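Local coordinates for putative cell invasion protein with MAC/Perforin domain (Bacteroides thetaiotaomicron VPI-5482, PDB 3KK7) that probably acts in membrane attack or cell invasion, as a bacterial member of the MACPF family of pore-forming proteins, at residues I377-M382 against Y394-V399; L408-P413 against F469-V474. All blocks are in the same frame, centred on the assembly; numbering follows the deposited sequence.

Contact 1: residues I377-M382 against Y394-V399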
loop_
_atom_site.group_PDB
_atom_site.type_symbol
_atom_site.label_atom_id
_atom_site.label_comp_id
_atom_site.label_asym_id
_atom_site.label_seq_id
_atom_site.Cartn_x
_atom_site.Cartn_y
_atom_site.Cartn_z
ATOM N N ILE A 377 -18.842 -4.414 -20.506
ATOM C CA ILE A 377 -18.728 -3.172 -21.232
ATOM C C ILE A 377 -20.044 -2.438 -21.075
ATOM O O ILE A 377 -21.094 -3.028 -21.294
ATOM C CB ILE A 377 -18.491 -3.429 -22.706
ATOM C CG1 ILE A 377 -17.155 -4.160 -22.901
ATOM C CG2 ILE A 377 -18.524 -2.108 -23.464
ATOM C CD1 ILE A 377 -16.826 -4.487 -24.348
ATOM N N GLU A 378 -19.993 -1.171 -20.674
ATOM C CA GLU A 378 -21.187 -0.335 -20.622
ATOM C C GLU A 378 -21.024 0.779 -21.671
ATOM O O GLU A 378 -19.994 1.472 -21.695
ATOM C CB GLU A 378 -21.436 0.227 -19.213
ATOM C CG GLU A 378 -20.289 1.076 -18.621
ATOM C CD GLU A 378 -20.533 1.512 -17.182
ATOM O OE1 GLU A 378 -21.719 1.690 -16.826
ATOM O OE2 GLU A 378 -19.544 1.686 -16.412
ATOM N N ILE A 379 -21.995 0.901 -22.582
ATOM C CA ILE A 379 -21.981 1.962 -23.598
ATOM C C ILE A 379 -22.781 3.118 -23.003
ATOM O O ILE A 379 -24.010 3.029 -22.850
ATOM C CB ILE A 379 -22.614 1.515 -24.944
ATOM C CG1 ILE A 379 -21.906 0.259 -25.487
ATOM C CG2 ILE A 379 -22.550 2.659 -25.960
ATOM C CD1 ILE A 379 -22.778 -0.634 -26.338
ATOM N N ILE A 380 -22.086 4.187 -22.644
ATOM C CA ILE A 380 -22.722 5.288 -21.957
ATOM C C ILE A 380 -22.238 6.598 -22.547
ATOM O O ILE A 380 -21.653 6.612 -23.615
ATOM C CB ILE A 380 -22.463 5.202 -20.433
ATOM C CG1 ILE A 380 -20.957 5.219 -20.128
ATOM C CG2 ILE A 380 -23.108 3.939 -19.869
ATOM C CD1 ILE A 380 -20.610 5.627 -18.700
ATOM N N LYS A 381 -22.499 7.693 -21.850
ATOM C CA LYS A 381 -22.209 9.019 -22.343
ATOM C C LYS A 381 -21.004 9.608 -21.625
ATOM O O LYS A 381 -20.900 9.493 -20.409
ATOM C CB LYS A 381 -23.434 9.914 -22.160
ATOM C CG LYS A 381 -24.566 9.550 -23.091
ATOM C CD LYS A 381 -25.802 10.436 -22.892
ATOM C CE LYS A 381 -26.850 10.140 -23.955
ATOM N NZ LYS A 381 -28.241 10.386 -23.506
HETATM N N MSE A 382 -20.099 10.223 -22.395
HETATM C CA MSE A 382 -18.906 10.898 -21.869
HETATM C C MSE A 382 -19.002 12.386 -22.162
HETATM O O MSE A 382 -19.245 12.793 -23.297
HETATM C CB MSE A 382 -17.637 10.333 -22.507
HETATM C CG MSE A 382 -16.329 10.862 -21.943
HETATM SE SE MSE A 382 -14.872 10.312 -23.128
HETATM C CE MSE A 382 -13.744 11.933 -23.112
ATOM N N TYR A 394 -22.369 15.493 -25.057
ATOM C CA TYR A 394 -21.783 14.210 -24.744
ATOM C C TYR A 394 -21.477 13.375 -25.979
ATOM O O TYR A 394 -22.160 13.478 -26.992
ATOM C CB TYR A 394 -22.769 13.438 -23.893
ATOM C CG TYR A 394 -23.091 14.058 -22.560
ATOM C CD1 TYR A 394 -22.309 13.776 -21.435
ATOM C CD2 TYR A 394 -24.185 14.901 -22.408
ATOM C CE1 TYR A 394 -22.609 14.327 -20.192
ATOM C CE2 TYR A 394 -24.500 15.449 -21.172
ATOM C CZ TYR A 394 -23.711 15.157 -20.067
ATOM O OH TYR A 394 -24.006 15.700 -18.841
ATOM N N ASP A 395 -20.434 12.551 -25.872
ATOM C CA ASP A 395 -20.134 11.505 -26.837
ATOM C C ASP A 395 -20.666 10.193 -26.240
ATOM O O ASP A 395 -20.874 10.088 -25.029
ATOM C CB ASP A 395 -18.616 11.423 -27.085
ATOM C CG ASP A 395 -18.238 10.533 -28.295
ATOM O OD1 ASP A 395 -19.132 10.160 -29.078
ATOM O OD2 ASP A 395 -17.037 10.219 -28.481
ATOM N N ILE A 396 -20.905 9.204 -27.096
ATOM C CA ILE A 396 -21.336 7.878 -26.659
ATOM C C ILE A 396 -20.112 7.000 -26.757
ATOM O O ILE A 396 -19.484 6.922 -27.802
ATOM C CB ILE A 396 -22.452 7.326 -27.549
ATOM C CG1 ILE A 396 -23.667 8.247 -27.483
ATOM C CG2 ILE A 396 -22.846 5.916 -27.120
ATOM C CD1 ILE A 396 -24.712 7.958 -28.552
ATOM N N VAL A 397 -19.809 6.316 -25.668
ATOM C CA VAL A 397 -18.544 5.616 -25.496
ATOM C C VAL A 397 -18.718 4.216 -24.843
ATOM O O VAL A 397 -19.518 4.053 -23.915
ATOM C CB VAL A 397 -17.627 6.501 -24.631
ATOM C CG1 VAL A 397 -16.743 5.674 -23.789
ATOM C CG2 VAL A 397 -16.807 7.456 -25.512
ATOM N N PRO A 398 -17.979 3.202 -25.337
ATOM C CA PRO A 398 -17.918 1.943 -24.616
ATOM C C PRO A 398 -16.908 2.062 -23.488
ATOM O O PRO A 398 -15.825 2.597 -23.709
ATOM C CB PRO A 398 -17.423 0.959 -25.672
ATOM C CG PRO A 398 -16.654 1.771 -26.622
ATOM C CD PRO A 398 -17.181 3.159 -26.576
ATOM N N VAL A 399 -17.271 1.589 -22.294
ATOM C CA VAL A 399 -16.373 1.614 -21.137
ATOM C C VAL A 399 -16.228 0.199 -20.590
ATOM O O VAL A 399 -17.183 -0.373 -20.091
ATOM C CB VAL A 399 -16.894 2.561 -20.027
ATOM C CG1 VAL A 399 -15.958 2.550 -18.843
ATOM C CG2 VAL A 399 -17.041 3.981 -20.537
#
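I379 and I396 meet through their CG2 methyls, 3.5 Å apart, on one face of a pair of antiparallel strands. In both isoleucines CG1 lies beside the backbone N (chi1 -56° in I379), which leaves CG2 anti to that N, and the two CG2 methyls meet on this face. P398 adds its compact ring, CB lying 3.9 Å from I377 CG2; a proline fits because its nitrogen falls at a non-hydrogen-bonded pair, where no N-H is asked for across the pair. On the other face the SE of selenomethionine M382 reaches V397 CG2, and CG1 of I380 touches V399 CG2. At the end of the segments Y394 lays its CB 4.0 Å from K381 CB, while the edge of its ring runs past the M382 carbonyl carbon, 3.7 Å from CD1. A glycine in place of Y394 would probably leave K381 CB and the M382 backbone without this cover. Between the two layers of side chains, six backbone bonds hold the register, in pairs at E378–V399, I380–V397 and M382–D395; M382 N to D395 O is 2.7 Å. Further out, the E378 carboxylate is gripped by K457, K407 and N401, a pairing that suits a buried acid, and I439 of helix 429-443 packs on I379 and P398. The whole is a twisted beta hairpin, strands 376-386 and 392-401, within the D2 domain.

Contact 2: residues L408-P413 against F469-V474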
loop_
_atom_site.group_PDB
_atom_site.type_symbol
_atom_site.label_atom_id
_atom_site.label_comp_id
_atom_site.label_asym_id
_atom_site.label_seq_id
_atom_site.Cartn_x
_atom_site.Cartn_y
_atom_site.Cartn_z
ATOM N N LEU A 408 -12.374 1.581 -17.966
ATOM C CA LEU A 408 -11.503 1.907 -19.087
ATOM C C LEU A 408 -12.369 2.427 -20.238
ATOM O O LEU A 408 -12.907 1.660 -21.045
ATOM C CB LEU A 408 -10.653 0.687 -19.493
ATOM C CG LEU A 408 -9.966 -0.075 -18.336
ATOM C CD1 LEU A 408 -9.134 -1.266 -18.839
ATOM C CD2 LEU A 408 -9.103 0.879 -17.540
ATOM N N ILE A 409 -12.506 3.749 -20.277
ATOM C CA ILE A 409 -13.258 4.458 -21.306
ATOM C C ILE A 409 -12.491 4.375 -22.617
ATOM O O ILE A 409 -11.354 4.807 -22.672
ATOM C CB ILE A 409 -13.399 5.970 -20.956
ATOM C CG1 ILE A 409 -13.943 6.190 -19.546
ATOM C CG2 ILE A 409 -14.323 6.667 -21.924
ATOM C CD1 ILE A 409 -13.793 7.631 -19.068
ATOM N N PHE A 410 -13.114 3.813 -23.655
ATOM C CA PHE A 410 -12.541 3.776 -25.023
ATOM C C PHE A 410 -12.995 5.040 -25.762
ATOM O O PHE A 410 -14.009 5.050 -26.466
ATOM C CB PHE A 410 -13.045 2.567 -25.796
ATOM C CG PHE A 410 -12.628 1.232 -25.235
ATOM C CD1 PHE A 410 -11.922 1.103 -24.062
ATOM C CD2 PHE A 410 -12.999 0.077 -25.891
ATOM C CE1 PHE A 410 -11.570 -0.164 -23.582
ATOM C CE2 PHE A 410 -12.646 -1.180 -25.413
ATOM C CZ PHE A 410 -11.934 -1.295 -24.262
ATOM N N SER A 411 -12.234 6.108 -25.596
ATOM C CA SER A 411 -12.632 7.420 -26.096
ATOM C C SER A 411 -12.292 7.629 -27.546
ATOM O O SER A 411 -11.419 6.948 -28.087
ATOM C CB SER A 411 -11.969 8.513 -25.265
ATOM O OG SER A 411 -10.791 8.008 -24.654
ATOM N N ASN A 412 -13.006 8.582 -28.159
ATOM C CA ASN A 412 -12.772 9.035 -29.539
ATOM C C ASN A 412 -12.240 10.465 -29.452
ATOM O O ASN A 412 -13.015 11.413 -29.292
ATOM C CB ASN A 412 -14.070 8.990 -30.382
ATOM C CG ASN A 412 -14.775 7.597 -30.344
ATOM O OD1 ASN A 412 -14.497 6.756 -29.465
ATOM N ND2 ASN A 412 -15.705 7.366 -31.300
ATOM N N PRO A 413 -10.909 10.636 -29.540
ATOM C CA PRO A 413 -10.353 11.965 -29.287
ATOM C C PRO A 413 -10.800 13.004 -30.325
ATOM O O PRO A 413 -10.746 14.203 -30.046
ATOM C CB PRO A 413 -8.841 11.722 -29.314
ATOM C CG PRO A 413 -8.659 10.539 -30.194
ATOM C CD PRO A 413 -9.877 9.682 -29.990
ATOM N N PHE A 469 -10.255 5.614 -16.523
ATOM C CA PHE A 469 -9.120 5.920 -17.406
ATOM C C PHE A 469 -9.613 6.076 -18.843
ATOM O O PHE A 469 -10.562 5.397 -19.265
ATOM C CB PHE A 469 -8.069 4.819 -17.346
ATOM C CG PHE A 469 -7.588 4.536 -15.962
ATOM C CD1 PHE A 469 -8.342 3.756 -15.100
ATOM C CD2 PHE A 469 -6.412 5.076 -15.502
ATOM C CE1 PHE A 469 -7.923 3.516 -13.814
ATOM C CE2 PHE A 469 -5.981 4.822 -14.203
ATOM C CZ PHE A 469 -6.739 4.053 -13.364
ATOM N N GLN A 470 -8.964 6.983 -19.575
ATOM C CA GLN A 470 -9.202 7.198 -21.011
ATOM C C GLN A 470 -8.157 6.503 -21.852
ATOM O O GLN A 470 -6.970 6.732 -21.664
ATOM C CB GLN A 470 -9.079 8.667 -21.358
ATOM C CG GLN A 470 -10.198 9.560 -20.857
ATOM C CD GLN A 470 -10.321 10.838 -21.694
ATOM O OE1 GLN A 470 -9.743 10.952 -22.775
ATOM N NE2 GLN A 470 -11.092 11.785 -21.207
ATOM N N ILE A 471 -8.606 5.656 -22.775
ATOM C CA ILE A 471 -7.736 5.077 -23.792
ATOM C C ILE A 471 -8.292 5.482 -25.155
ATOM O O ILE A 471 -9.351 4.998 -25.585
ATOM C CB ILE A 471 -7.643 3.543 -23.732
ATOM C CG1 ILE A 471 -7.662 3.001 -22.303
ATOM C CG2 ILE A 471 -6.361 3.080 -24.446
ATOM C CD1 ILE A 471 -7.845 1.477 -22.269
ATOM N N ASN A 472 -7.587 6.391 -25.822
ATOM C CA ASN A 472 -8.003 6.877 -27.145
ATOM C C ASN A 472 -7.758 5.847 -28.215
ATOM O O ASN A 472 -6.835 5.040 -28.102
ATOM C CB ASN A 472 -7.217 8.120 -27.551
ATOM C CG ASN A 472 -7.463 9.295 -26.647
ATOM O OD1 ASN A 472 -8.579 9.501 -26.159
ATOM N ND2 ASN A 472 -6.426 10.104 -26.442
ATOM N N ASN A 473 -8.570 5.902 -29.268
ATOM C CA ASN A 473 -8.349 5.088 -30.456
ATOM C C ASN A 473 -8.178 3.603 -30.147
ATOM O O ASN A 473 -7.286 2.952 -30.708
ATOM C CB ASN A 473 -7.112 5.598 -31.198
ATOM C CG ASN A 473 -7.149 7.086 -31.421
ATOM O OD1 ASN A 473 -8.214 7.653 -31.651
ATOM N ND2 ASN A 473 -5.992 7.735 -31.356
ATOM N N VAL A 474 -9.009 3.071 -29.250
ATOM C CA VAL A 474 -8.942 1.648 -28.950
ATOM C C VAL A 474 -9.440 0.932 -30.173
ATOM O O VAL A 474 -10.455 1.320 -30.743
ATOM C CB VAL A 474 -9.765 1.240 -27.736
ATOM C CG1 VAL A 474 -10.032 -0.259 -27.773
ATOM C CG2 VAL A 474 -9.038 1.632 -26.453
#
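A parallel strand pairing joins strands 407-411 and 468-472, neighbours in the mixed sheet of the D2 domain despite a long connection that includes helix 429-443 and strands 450-454 and 457-459 of the same sheet. The pairing rests on L408–F469 and I409–Q470; the axes approach to 4.7 Å and their directions differ by 32°. I409 makes the two firmer backbone bonds, one through its N, which reaches F469 O at 2.7 Å, and one through its O, which receives I471 N in a nearly straight bond of 175°. Beyond it the bond from S411 N to I471 O is weak, and N473 N reaches S411 O at a long 3.3 Å. On the face of L408, F410, F469 and I471, I471 CD1 packs on L408 CB and L408 CD2 on F469 CD1, while Y499 and F501 of strand 499-504 touch I471 from beyond. The other face mixes apolar I409, packed on V397 and V399, with S411, Q470 and N472; the short side chain of S411 lets OG donate to N472 OD1 at 3.1 Å. V474 curls back over the F410 ring: CG1, anti to the valine's backbone N (chi1 161°), makes a CH-pi contact 3.8 Å from the ring centroid, displaced toward the rim at CD2 and CE2.

Contacts 1 and 2 are successive pairings in one sheet, their centres about 10 Å apart, and strands 392-401 and 407-411 join them directly: F410 N lies 3.0 Å from P398 O, a probable hydrogen bond. Strand 392-401 of the hairpin is thus the antiparallel neighbour of strand 407-411, and strand 468-472 the parallel one. Side chains also meet from one contact to the other: V397 packs against I409, and the selenomethionine M382 spans far enough for its CE to approach the Q470 side-chain amide. Both contacts are structural packing within the D2 domain, their centres about 31 Å (contact 1) and 28 Å (contact 2) from the centre of the chain.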